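Local structure of LacI family transcription regulator (Bifidobacterium animalis subsp. lactis, 4O5A) at residues 183-188 with 338-343; 263-268 with 295-300. The protein probably regulates transcription by binding operator DNA in response to a small-molecule effector, as other LacI family regulators do. All coordinates share one frame; numbering follows the deposited sequence.

Both contacts lie in the C-terminal part of the chain, in its periplasmic-binding-protein-like subdomain. The outer loop opens at helix 175-188 and is closed by contact 1 when the tail 338-343 returns after strand 333-335. Contact 2 is nested inside it: helix 258-271 is followed by strand 280-284 and helix 288-292, after which the segment 295-300 closes the shorter loop. The two helices lie on opposite faces of the mixed sheet, packing on Ile282 in contact 1 and Ile281 in contact 2. The later segments meet directly: Ser339 OG hydrogen-bonds Thr298 N, and Thr340 OG1 hydrogen-bonds Thr298 OG1. The contact centres lie about 13 Å apart.

Contact 1 (183-188 with 338-343); sequences IRHLAL and ASTAPA
The imidazole of His185 meets Thr340 edge-on: Thr340 OG1 lies beyond NE2, only 3° out of the ring plane, while the ring of Phe189 packs edge-to-face with the imidazole. In this periplasmic-binding-protein-like α/β fold the pair joins the C-terminal end of helix 175-188 to the tail that follows the last strand, 333-335. His185 NE2 donates to Thr340 OG1 over 2.8 Å, with an almost straight N-H···O angle of 174°. The hydroxyl is centred on this corner of the ring, CE1 and CD2 of His185 both standing 3.8 Å from OG1. A CG anti to the backbone N (chi1 177°) carries the imidazole out from the helix to the tail.

Thr340 turns OG1 to the position between its own backbone N and carbonyl carbon, leaving CG2 beside the N. The methyl therefore rides next to the ring corner, 3.9 Å from His185 NE2. Because OG1 also hydrogen-bonds Thr298 OG1, the buried hydroxyl is held by two bonds, one from the helix and one with Thr298. A leucine in place of His185 removes the ring donor, and the buried Thr340 OG1 is likely to keep only the Thr298 bond of the two described, while Phe189 would probably lose its edge-to-face ring partner.

Next to the histidine, Leu186 packs on the sheet, touching Ala252, Ile254 and Ile282, the last shared with Thr340. Farther along, Ala341 O accepts a bond from His191 NE2 and Ala343 pairs with the Phe189 backbone, so the tail follows the helix end. Across the contact itself the apolar part is slight: Leu186 CD2 comes to 4.4 Å from Thr340 CG2.

Contact 2 (263-268 with 295-300); sequences AGESVA and PPITAL
The acid group of Glu265 reaches from its helix to the turn at Pro295, where OE1 accepts a hydrogen bond from the backbone N of His294 while OE2 lies 2.6 Å from Pro295 O. In this Rossmann-like half of the periplasmic-binding-protein fold, the Glu265 side chain links helix 258-271 to the loop that enters strand 298-301, and the peptide bond between His294 and Pro295 is cis. One acid group thus spans both residues of the cis turn.

Glu265 gets there with an extended chain, CG anti to the backbone N (chi1 -174°) and CD prolonging the same line, which carries the acid away from the helix. OE2 also presses against the proline ring, 3.1 Å from Pro295 CD, and the tertiary amide nitrogen Pro295 N, which has no hydrogen to give, sits 3.2 Å from it. Pro295 CG is farther from OE2, at 3.7 Å, so the acid meets the ring chiefly at its CD corner.

Ile297 faces the acid from across the contact and lays its longer branch against the acid end. With CG1 beside its backbone N (chi1 -61°), that branch leads toward Glu265, and CG1 is 3.6 Å from OE2. The acid is therefore buried between the turn and an aliphatic side chain, surroundings that would tend to raise its pKa. Ile281 of strand 280-284 touches both Glu265 and Ile297.

At the next residue of the helix the second subunit arrives: Ser266 OG hydrogen-bonds Ala292 O of that subunit, so this helix also takes part in the dimer interface. Back at the acid, CD1 of Ile297 lies equally far, 4.0 Å, from OE1 and OE2 of Glu265.

Contact 1 (183-188 with 338-343)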
loop_
_atom_site.group_PDB
_atom_site.type_symbol
_atom_site.label_atom_id
_atom_site.label_comp_id
_atom_site.label_asym_id
_atom_site.label_seq_id
_atom_site.Cartn_x
_atom_site.Cartn_y
_atom_site.Cartn_z
ATOM N N ILE A 183 16.293 16.954 -11.206
ATOM C CA ILE A 183 17.619 17.555 -11.152
ATOM C C ILE A 183 17.543 19.045 -11.451
ATOM O O ILE A 183 18.234 19.842 -10.818
ATOM C CB ILE A 183 18.595 16.845 -12.112
ATOM C CG1 ILE A 183 18.762 15.387 -11.680
ATOM C CG2 ILE A 183 19.943 17.551 -12.153
ATOM C CD1 ILE A 183 19.364 14.517 -12.760
ATOM N N ARG A 184 16.709 19.443 -12.407
ATOM C CA ARG A 184 16.592 20.871 -12.702
ATOM C C ARG A 184 16.038 21.650 -11.503
ATOM O O ARG A 184 16.423 22.787 -11.283
ATOM C CB ARG A 184 15.737 21.120 -13.953
ATOM C CG ARG A 184 16.394 20.686 -15.253
ATOM C CD ARG A 184 15.620 21.229 -16.461
ATOM N NE ARG A 184 14.284 20.632 -16.522
ATOM C CZ ARG A 184 14.022 19.449 -17.074
ATOM N NH1 ARG A 184 15.005 18.753 -17.633
ATOM N NH2 ARG A 184 12.779 18.964 -17.071
ATOM N N HIS A 185 15.135 21.029 -10.742
ATOM C CA HIS A 185 14.560 21.629 -9.533
ATOM C C HIS A 185 15.688 21.874 -8.521
ATOM O O HIS A 185 15.765 22.944 -7.912
ATOM C CB HIS A 185 13.487 20.691 -8.956
ATOM C CG HIS A 185 12.870 21.150 -7.665
ATOM N ND1 HIS A 185 12.027 22.243 -7.583
ATOM C CD2 HIS A 185 12.924 20.623 -6.420
ATOM C CE1 HIS A 185 11.618 22.383 -6.333
ATOM N NE2 HIS A 185 12.139 21.410 -5.608
ATOM N N LEU A 186 16.573 20.899 -8.368
ATOM C CA LEU A 186 17.706 21.055 -7.460
ATOM C C LEU A 186 18.692 22.094 -7.983
ATOM O O LEU A 186 19.228 22.885 -7.207
ATOM C CB LEU A 186 18.395 19.708 -7.188
ATOM C CG LEU A 186 17.495 18.658 -6.511
ATOM C CD1 LEU A 186 18.254 17.360 -6.371
ATOM C CD2 LEU A 186 17.034 19.145 -5.140
ATOM N N ALA A 187 18.908 22.123 -9.299
ATOM C CA ALA A 187 19.830 23.091 -9.892
ATOM C C ALA A 187 19.330 24.516 -9.688
ATOM O O ALA A 187 20.118 25.425 -9.377
ATOM C CB ALA A 187 20.016 22.812 -11.377
ATOM N N LEU A 188 18.023 24.711 -9.849
ATOM C CA LEU A 188 17.422 26.033 -9.685
ATOM C C LEU A 188 17.656 26.546 -8.264
ATOM O O LEU A 188 17.834 27.745 -8.040
ATOM C CB LEU A 188 15.921 25.938 -9.951
ATOM C CG LEU A 188 15.123 27.200 -9.606
ATOM C CD1 LEU A 188 15.641 28.384 -10.380
ATOM C CD2 LEU A 188 13.640 27.001 -9.868
ATOM N N ALA A 338 7.843 21.217 1.367
ATOM C CA ALA A 338 8.762 21.956 2.217
ATOM C C ALA A 338 10.176 21.395 2.271
ATOM O O ALA A 338 11.096 22.094 2.704
ATOM C CB ALA A 338 8.184 22.075 3.620
ATOM N N SER A 339 10.370 20.157 1.822
ATOM C CA SER A 339 11.675 19.501 1.984
ATOM C C SER A 339 12.738 19.872 0.935
ATOM O O SER A 339 13.857 19.359 0.999
ATOM C CB SER A 339 11.513 17.970 2.032
ATOM O OG SER A 339 11.217 17.475 0.728
ATOM N N THR A 340 12.407 20.723 -0.036
ATOM C CA THR A 340 13.437 21.234 -0.949
ATOM C C THR A 340 13.491 22.738 -0.833
ATOM O O THR A 340 12.448 23.387 -0.741
ATOM C CB THR A 340 13.224 20.814 -2.432
ATOM O OG1 THR A 340 11.873 21.077 -2.816
ATOM C CG2 THR A 340 13.490 19.320 -2.610
ATOM N N ALA A 341 14.708 23.277 -0.823
ATOM C CA ALA A 341 14.927 24.714 -0.656
ATOM C C ALA A 341 16.322 25.062 -1.162
ATOM O O ALA A 341 17.075 24.165 -1.532
ATOM C CB ALA A 341 14.762 25.080 0.824
ATOM N N PRO A 342 16.684 26.362 -1.205
ATOM C CA PRO A 342 18.037 26.655 -1.699
ATOM C C PRO A 342 19.159 25.948 -0.944
ATOM O O PRO A 342 19.033 25.665 0.257
ATOM C CB PRO A 342 18.145 28.170 -1.508
ATOM C CG PRO A 342 16.740 28.650 -1.769
ATOM C CD PRO A 342 15.876 27.593 -1.084
ATOM N N ALA A 343 20.246 25.662 -1.659
ATOM C CA ALA A 343 21.359 24.917 -1.090
ATOM C C ALA A 343 22.075 25.720 -0.011
ATOM O O ALA A 343 22.264 26.931 -0.146
ATOM C CB ALA A 343 22.327 24.496 -2.179
#

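Contact 2 (263-268 with 295-300)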
loop_
_atom_site.group_PDB
_atom_site.type_symbol
_atom_site.label_atom_id
_atom_site.label_comp_id
_atom_site.label_asym_id
_atom_site.label_seq_id
_atom_site.Cartn_x
_atom_site.Cartn_y
_atom_site.Cartn_z
ATOM N N ALA A 263 12.719 7.808 6.069
ATOM C CA ALA A 263 13.753 7.265 6.958
ATOM C C ALA A 263 14.993 8.151 6.931
ATOM O O ALA A 263 15.623 8.404 7.965
ATOM C CB ALA A 263 14.105 5.826 6.546
ATOM N N GLY A 264 15.331 8.629 5.739
ATOM C CA GLY A 264 16.450 9.551 5.555
ATOM C C GLY A 264 16.226 10.903 6.195
ATOM O O GLY A 264 17.129 11.471 6.812
ATOM N N GLU A 265 15.015 11.427 6.074
ATOM C CA GLU A 265 14.691 12.686 6.755
ATOM C C GLU A 265 14.826 12.533 8.276
ATOM O O GLU A 265 15.335 13.420 8.957
ATOM C CB GLU A 265 13.273 13.124 6.393
ATOM C CG GLU A 265 12.865 14.484 6.912
ATOM C CD GLU A 265 11.405 14.766 6.604
ATOM O OE1 GLU A 265 10.548 14.030 7.140
ATOM O OE2 GLU A 265 11.110 15.697 5.824
ATOM N N SER A 266 14.373 11.404 8.807
ATOM C CA SER A 266 14.490 11.149 10.242
ATOM C C SER A 266 15.955 11.034 10.667
ATOM O O SER A 266 16.343 11.544 11.722
ATOM C CB SER A 266 13.692 9.902 10.646
ATOM O OG SER A 266 12.314 10.081 10.335
ATOM N N VAL A 267 16.771 10.382 9.842
ATOM C CA VAL A 267 18.213 10.309 10.102
ATOM C C VAL A 267 18.829 11.699 10.166
ATOM O O VAL A 267 19.598 11.997 11.078
ATOM C CB VAL A 267 18.960 9.461 9.025
ATOM C CG1 VAL A 267 20.468 9.782 9.021
ATOM C CG2 VAL A 267 18.748 7.973 9.290
ATOM N N ALA A 268 18.500 12.541 9.195
ATOM C CA ALA A 268 19.038 13.899 9.182
ATOM C C ALA A 268 18.638 14.646 10.460
ATOM O O ALA A 268 19.464 15.306 11.090
ATOM C CB ALA A 268 18.573 14.646 7.947
ATOM N N PRO A 295 9.743 17.950 7.633
ATOM C CA PRO A 295 8.651 18.614 6.915
ATOM C C PRO A 295 8.112 17.747 5.778
ATOM O O PRO A 295 8.726 16.731 5.412
ATOM C CB PRO A 295 9.342 19.853 6.343
ATOM C CG PRO A 295 10.741 19.373 6.059
ATOM C CD PRO A 295 11.059 18.492 7.235
ATOM N N PRO A 296 6.964 18.136 5.225
ATOM C CA PRO A 296 6.432 17.386 4.079
ATOM C C PRO A 296 7.442 17.300 2.925
ATOM O O PRO A 296 8.197 18.240 2.641
ATOM C CB PRO A 296 5.200 18.192 3.681
ATOM C CG PRO A 296 4.755 18.830 4.972
ATOM C CD PRO A 296 6.048 19.198 5.667
ATOM N N ILE A 297 7.447 16.145 2.265
ATOM C CA ILE A 297 8.515 15.780 1.344
ATOM C C ILE A 297 8.117 15.985 -0.126
ATOM O O ILE A 297 7.102 15.452 -0.601
ATOM C CB ILE A 297 8.957 14.319 1.590
ATOM C CG1 ILE A 297 9.500 14.155 3.030
ATOM C CG2 ILE A 297 10.017 13.888 0.576
ATOM C CD1 ILE A 297 9.882 12.716 3.387
ATOM N N THR A 298 8.945 16.758 -0.827
ATOM C CA THR A 298 8.800 17.017 -2.260
ATOM C C THR A 298 8.883 15.689 -3.012
ATOM O O THR A 298 9.757 14.864 -2.732
ATOM C CB THR A 298 9.926 17.931 -2.721
ATOM O OG1 THR A 298 9.710 19.240 -2.178
ATOM C CG2 THR A 298 9.977 18.006 -4.240
ATOM N N ALA A 299 7.973 15.457 -3.958
ATOM C CA ALA A 299 7.876 14.132 -4.564
ATOM C C ALA A 299 7.631 14.204 -6.063
ATOM O O ALA A 299 6.904 15.066 -6.529
ATOM C CB ALA A 299 6.753 13.356 -3.940
ATOM N N LEU A 300 8.217 13.255 -6.780
ATOM C CA LEU A 300 7.917 13.058 -8.194
ATOM C C LEU A 300 6.734 12.106 -8.192
ATOM O O LEU A 300 6.853 10.949 -7.770
ATOM C CB LEU A 300 9.141 12.454 -8.889
ATOM C CG LEU A 300 9.206 12.467 -10.416
ATOM C CD1 LEU A 300 8.131 11.574 -10.997
ATOM C CD2 LEU A 300 9.085 13.896 -10.950
#